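Similar to N-acetyltransferase (Staphylococcus aureus subsp. aureus, PDB 4MBU) probably transfers an acetyl group from acetyl-coenzyme A to an amine acceptor, as members of the GNAT family do. Local coordinates at residues I5-K10 and P54-E59; N14-I19 and L65-F70. One frame throughout, in Å; residues are numbered along the deposited sequence.

Interaction 1 (I5-K10 and P54-E59); sequences IRCAKK and PIFVFE. With CD (cadmium ion), chain E; CD (cadmium ion), chain C.
Arg-6 and Val-57 form the hydrogen-bonded pair of an antiparallel bridge that ties strand 3-7, outermost in this chain's GNAT sheet, to strand 55-60. Two backbone bonds define it: Arg-6 N to Val-57 O at 3.0 Å, Val-57 N to Arg-6 O at 2.8 Å. Ala-8 N continues the pairing onto Ile-55 O.

Charged contacts lie on the face of Arg-6 and Val-57. Arg-6 CG sits between the backbone N and the carbonyl carbon (chi1 55°), and the extended chain carries the guanidinium over Val-57 to Glu-59. There Arg-6 NH2 makes a salt bridge to Glu-59 OE2 at 3.0 Å, from above a carboxylate plane turned 71° from the guanidinium, while NE adds a weak bond to OE1. NH2 is also salt-bridged to Asp-12 OD1, its stronger partner, and NH1 reaches Cys-7 O, fixing the guanidinium's rotation. Val-57 CG2 lies over one guanidinium face, offset toward the rim, 3.5 Å from Arg-6 NH1.

Apolar packing joins Ala-8 CB to Ile-55 CG2 and, on the other face, Ile-5 CG1 to Phe-58 CD1. Cys-7 SG approaches the Phe-56 ring obliquely and bridges two cadmium ions, at 2.7 Å (chain E) and 2.8 Å (chain C, which also binds a water).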
loop_
_atom_site.group_PDB
_atom_site.type_symbol
_atom_site.label_atom_id
_atom_site.label_comp_id
_atom_site.label_asym_id
_atom_site.label_seq_id
_atom_site.Cartn_x
_atom_site.Cartn_y
_atom_site.Cartn_z
ATOM N N ILE A 5 30.423 7.783 -5.474
ATOM C CA ILE A 5 29.306 8.248 -6.296
ATOM C C ILE A 5 29.742 9.513 -7.043
ATOM O O ILE A 5 30.195 10.485 -6.422
ATOM C CB ILE A 5 28.044 8.531 -5.457
ATOM C CG1 ILE A 5 27.353 7.215 -5.089
ATOM C CG2 ILE A 5 27.067 9.442 -6.224
ATOM C CD1 ILE A 5 25.901 7.357 -4.757
ATOM N N ARG A 6 29.630 9.497 -8.369
ATOM C CA ARG A 6 30.022 10.657 -9.181
ATOM C C ARG A 6 29.024 10.865 -10.302
ATOM O O ARG A 6 28.232 9.980 -10.587
ATOM C CB ARG A 6 31.421 10.459 -9.771
ATOM C CG ARG A 6 31.602 9.160 -10.582
ATOM C CD ARG A 6 32.932 9.153 -11.342
ATOM N NE ARG A 6 33.142 7.945 -12.154
ATOM C CZ ARG A 6 32.551 7.714 -13.323
ATOM N NH1 ARG A 6 31.697 8.604 -13.816
ATOM N NH2 ARG A 6 32.803 6.594 -14.003
ATOM N N CYS A 7 29.053 12.028 -10.943
ATOM C CA CYS A 7 28.262 12.206 -12.148
ATOM C C CYS A 7 28.755 11.263 -13.240
ATOM O O CYS A 7 29.954 10.977 -13.345
ATOM C CB CYS A 7 28.329 13.653 -12.631
ATOM S SG CYS A 7 27.562 14.757 -11.467
ATOM N N ALA A 8 27.820 10.785 -14.055
ATOM C CA ALA A 8 28.156 9.859 -15.123
ATOM C C ALA A 8 28.861 10.616 -16.234
ATOM O O ALA A 8 28.646 11.824 -16.408
ATOM C CB ALA A 8 26.904 9.200 -15.657
ATOM N N LYS A 9 29.676 9.888 -16.995
ATOM C CA LYS A 9 30.369 10.415 -18.164
ATOM C C LYS A 9 30.091 9.484 -19.356
ATOM O O LYS A 9 29.580 8.374 -19.168
ATOM C CB LYS A 9 31.876 10.476 -17.890
ATOM C CG LYS A 9 32.277 11.183 -16.593
ATOM C CD LYS A 9 32.384 12.698 -16.770
ATOM C CE LYS A 9 33.635 13.096 -17.545
ATOM N NZ LYS A 9 34.904 12.722 -16.861
ATOM N N LYS A 10 30.437 9.918 -20.569
ATOM C CA LYS A 10 30.193 9.112 -21.770
ATOM C C LYS A 10 30.802 7.709 -21.669
ATOM O O LYS A 10 30.186 6.709 -22.051
ATOM C CB LYS A 10 30.735 9.828 -23.011
ATOM C CG LYS A 10 29.854 10.940 -23.549
ATOM C CD LYS A 10 30.521 11.633 -24.741
ATOM C CE LYS A 10 29.645 12.749 -25.329
ATOM N NZ LYS A 10 29.482 13.942 -24.437
ATOM N N PRO A 54 20.523 15.504 -13.933
ATOM C CA PRO A 54 21.693 14.775 -13.439
ATOM C C PRO A 54 21.655 13.277 -13.764
ATOM O O PRO A 54 20.578 12.680 -13.895
ATOM C CB PRO A 54 21.605 14.978 -11.921
ATOM C CG PRO A 54 20.121 15.100 -11.653
ATOM C CD PRO A 54 19.513 15.740 -12.881
ATOM N N ILE A 55 22.837 12.687 -13.909
ATOM C CA ILE A 55 22.990 11.244 -13.976
ATOM C C ILE A 55 24.138 10.918 -13.035
ATOM O O ILE A 55 25.242 11.439 -13.198
ATOM C CB ILE A 55 23.369 10.764 -15.390
ATOM C CG1 ILE A 55 22.429 11.363 -16.436
ATOM C CG2 ILE A 55 23.331 9.232 -15.455
ATOM C CD1 ILE A 55 22.902 11.180 -17.869
ATOM N N PHE A 56 23.881 10.077 -12.042
ATOM C CA PHE A 56 24.929 9.684 -11.116
ATOM C C PHE A 56 25.210 8.207 -11.297
ATOM O O PHE A 56 24.312 7.438 -11.622
ATOM C CB PHE A 56 24.505 9.967 -9.672
ATOM C CG PHE A 56 24.213 11.415 -9.407
ATOM C CD1 PHE A 56 25.246 12.349 -9.379
ATOM C CD2 PHE A 56 22.911 11.844 -9.188
ATOM C CE1 PHE A 56 24.982 13.685 -9.133
ATOM C CE2 PHE A 56 22.637 13.180 -8.949
ATOM C CZ PHE A 56 23.675 14.102 -8.917
ATOM N N VAL A 57 26.464 7.825 -11.113
ATOM C CA VAL A 57 26.850 6.426 -11.067
ATOM C C VAL A 57 27.531 6.133 -9.737
ATOM O O VAL A 57 28.202 6.997 -9.143
ATOM C CB VAL A 57 27.788 6.016 -12.236
ATOM C CG1 VAL A 57 27.077 6.156 -13.571
ATOM C CG2 VAL A 57 29.070 6.842 -12.217
ATOM N N PHE A 58 27.313 4.911 -9.270
ATOM C CA PHE A 58 28.086 4.325 -8.200
ATOM C C PHE A 58 29.106 3.445 -8.876
ATOM O O PHE A 58 28.748 2.478 -9.618
ATOM C CB PHE A 58 27.219 3.463 -7.293
ATOM C CG PHE A 58 27.980 2.817 -6.182
ATOM C CD1 PHE A 58 28.015 3.398 -4.926
ATOM C CD2 PHE A 58 28.666 1.629 -6.391
ATOM C CE1 PHE A 58 28.720 2.808 -3.899
ATOM C CE2 PHE A 58 29.377 1.033 -5.368
ATOM C CZ PHE A 58 29.403 1.623 -4.117
ATOM N N GLU A 59 30.364 3.788 -8.595
ATOM C CA GLU A 59 31.536 3.132 -9.152
ATOM C C GLU A 59 32.387 2.549 -8.025
ATOM O O GLU A 59 32.640 3.214 -7.015
ATOM C CB GLU A 59 32.349 4.141 -9.970
ATOM C CG GLU A 59 33.663 3.613 -10.528
ATOM C CD GLU A 59 34.450 4.677 -11.289
ATOM O OE1 GLU A 59 35.049 5.558 -10.640
ATOM O OE2 GLU A 59 34.466 4.638 -12.537
HETATM CD CD CD E . 29.885 15.964 -10.684
HETATM CD CD CD C . 27.817 16.856 -13.235
HETATM O O HOH W 1 27.317 15.399 -15.323
#

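Interaction 2 (N14-I19 and L65-F70); sequences NAILAI and LGFATF
Helix-on-sheet packing in the GNAT fold brings helix 13-26 against strand 63-72, and the contact is built mainly from Ile-16, Ile-19 and Phe-67. The segment axes run almost perpendicular, at 89°, and approach to 8.7 Å, a separation bridged by side chains.

The principal contact is a CH-pi interaction. Ile-16 CG2 sits over the middle of the Phe-67 ring, 3.6 Å from its centroid and only 12° off the ring normal. The other branch of the same residue, CG1, lies over the same face, displaced toward the ring's attachment to CB, 3.9 Å from Phe-67 CG, so both branches of Ile-16 are engaged. Phe-67 holds its CG between the backbone N and the carbonyl carbon (chi1 80°), which raises the ring from the strand to meet the helix.

Ile-19, one turn further along, uses its two ends differently. Its CG2 comes to the ring edge near the ring plane, 4.3 Å from Phe-67 CE1, whereas CD1 reaches down to the strand backbone, 3.9 Å from Leu-65 C and 4.0 Å from Gly-66 N. Those two residues form a classic beta bulge opposite Phe-58.

Around this buried contact, Val-57 of strand 55-60 touches both Ile-16 and Phe-67, as does Arg-41 of helix 38-50, and on strand 82-89 Tyr-88 meets the Phe-67 ring and also packs on Ile-19.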
loop_
_atom_site.group_PDB
_atom_site.type_symbol
_atom_site.label_atom_id
_atom_site.label_comp_id
_atom_site.label_asym_id
_atom_site.label_seq_id
_atom_site.Cartn_x
_atom_site.Cartn_y
_atom_site.Cartn_z
ATOM N N ASN A 14 28.354 2.307 -21.765
ATOM C CA ASN A 14 28.298 0.874 -22.034
ATOM C C ASN A 14 27.893 0.109 -20.780
ATOM O O ASN A 14 26.940 -0.681 -20.817
ATOM C CB ASN A 14 29.617 0.363 -22.610
ATOM C CG ASN A 14 29.795 0.754 -24.062
ATOM O OD1 ASN A 14 30.501 1.709 -24.378
ATOM N ND2 ASN A 14 29.138 0.023 -24.955
ATOM N N ALA A 15 28.557 0.412 -19.659
ATOM C CA ALA A 15 28.228 -0.237 -18.386
ATOM C C ALA A 15 26.769 0.046 -18.073
ATOM O O ALA A 15 25.979 -0.873 -17.800
ATOM C CB ALA A 15 29.124 0.289 -17.279
ATOM N N ILE A 16 26.395 1.319 -18.194
ATOM C CA ILE A 16 25.026 1.730 -17.896
ATOM C C ILE A 16 24.087 0.913 -18.772
ATOM O O ILE A 16 23.132 0.300 -18.270
ATOM C CB ILE A 16 24.829 3.262 -18.072
ATOM C CG1 ILE A 16 25.422 3.999 -16.861
ATOM C CG2 ILE A 16 23.350 3.619 -18.237
ATOM C CD1 ILE A 16 25.579 5.508 -17.040
ATOM N N LEU A 17 24.414 0.824 -20.061
ATOM C CA LEU A 17 23.538 0.117 -20.995
ATOM C C LEU A 17 23.296 -1.303 -20.495
ATOM O O LEU A 17 22.142 -1.741 -20.389
ATOM C CB LEU A 17 24.126 0.108 -22.410
ATOM C CG LEU A 17 23.272 -0.548 -23.504
ATOM C CD1 LEU A 17 21.969 0.176 -23.681
ATOM C CD2 LEU A 17 24.017 -0.597 -24.823
ATOM N N ALA A 18 24.373 -1.984 -20.106
ATOM C CA ALA A 18 24.254 -3.388 -19.732
ATOM C C ALA A 18 23.261 -3.493 -18.593
ATOM O O ALA A 18 22.292 -4.270 -18.663
ATOM C CB ALA A 18 25.604 -3.961 -19.329
ATOM N N ILE A 19 23.466 -2.649 -17.580
ATOM C CA ILE A 19 22.637 -2.702 -16.385
ATOM C C ILE A 19 21.175 -2.548 -16.816
ATOM O O ILE A 19 20.329 -3.393 -16.494
ATOM C CB ILE A 19 23.042 -1.603 -15.365
ATOM C CG1 ILE A 19 24.482 -1.815 -14.888
ATOM C CG2 ILE A 19 22.105 -1.597 -14.175
ATOM C CD1 ILE A 19 24.963 -0.722 -13.910
ATOM N N LEU A 65 28.673 0.053 -10.904
ATOM C CA LEU A 65 27.761 -0.957 -10.368
ATOM C C LEU A 65 26.346 -0.426 -10.241
ATOM O O LEU A 65 25.416 -1.182 -9.930
ATOM C CB LEU A 65 28.243 -1.466 -9.005
ATOM C CG LEU A 65 29.664 -2.048 -8.984
ATOM C CD1 LEU A 65 30.013 -2.598 -7.604
ATOM C CD2 LEU A 65 29.844 -3.127 -10.050
ATOM N N GLY A 66 26.166 0.877 -10.442
ATOM C CA GLY A 66 24.795 1.371 -10.437
ATOM C C GLY A 66 24.676 2.749 -11.035
ATOM O O GLY A 66 25.679 3.458 -11.136
ATOM N N PHE A 67 23.466 3.134 -11.438
ATOM C CA PHE A 67 23.241 4.503 -11.910
ATOM C C PHE A 67 21.853 5.001 -11.543
ATOM O O PHE A 67 20.992 4.212 -11.167
ATOM C CB PHE A 67 23.532 4.652 -13.410
ATOM C CG PHE A 67 22.427 4.184 -14.307
ATOM C CD1 PHE A 67 22.318 2.842 -14.658
ATOM C CD2 PHE A 67 21.517 5.097 -14.841
ATOM C CE1 PHE A 67 21.292 2.410 -15.513
ATOM C CE2 PHE A 67 20.499 4.675 -15.696
ATOM C CZ PHE A 67 20.382 3.331 -16.029
ATOM N N ALA A 68 21.659 6.317 -11.621
ATOM C CA ALA A 68 20.420 6.949 -11.169
ATOM C C ALA A 68 20.235 8.311 -11.799
ATOM O O ALA A 68 21.200 9.037 -12.040
ATOM C CB ALA A 68 20.407 7.080 -9.661
ATOM N N THR A 69 18.983 8.671 -12.053
ATOM C CA THR A 69 18.720 9.955 -12.666
ATOM C C THR A 69 17.343 10.484 -12.277
ATOM O O THR A 69 16.518 9.749 -11.730
ATOM C CB THR A 69 18.856 9.864 -14.215
ATOM O OG1 THR A 69 18.727 11.171 -14.788
ATOM C CG2 THR A 69 17.782 8.953 -14.804
ATOM N N PHE A 70 17.103 11.770 -12.522
ATOM C CA PHE A 70 15.723 12.255 -12.472
ATOM C C PHE A 70 15.377 13.145 -13.659
ATOM O O PHE A 70 16.268 13.602 -14.381
ATOM C CB PHE A 70 15.337 12.865 -11.109
ATOM C CG PHE A 70 16.039 14.171 -10.757
ATOM C CD1 PHE A 70 16.805 14.261 -9.604
ATOM C CD2 PHE A 70 15.881 15.314 -11.537
ATOM C CE1 PHE A 70 17.418 15.460 -9.251
ATOM C CE2 PHE A 70 16.512 16.511 -11.196
ATOM C CZ PHE A 70 17.274 16.583 -10.052
#

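How the interactions relate
Interactions 1 and 2 share one sheet, their centres 8 Å apart, because strands 55-60 and 63-72 are neighbours in it. Their segments alternate along the chain: strand 3-7 leads into helix 13-26, and strand 55-60 into strand 63-72. A probable hydrogen bond joins them at the bulge, Phe-58 O to Leu-65 N at 2.7 Å; a second, Pro-54 O to Thr-69 OG1, is unusually short and less certain. Between these, Val-57 CB packs 3.5 Å from Gly-66 O, and Phe-56 O 3.4 Å from Phe-67 CB. The two cadmium ions on Cys-7 belong to interaction 1 alone: both lie about 13 Å from the nearest Phe-67 side-chain atom, CB.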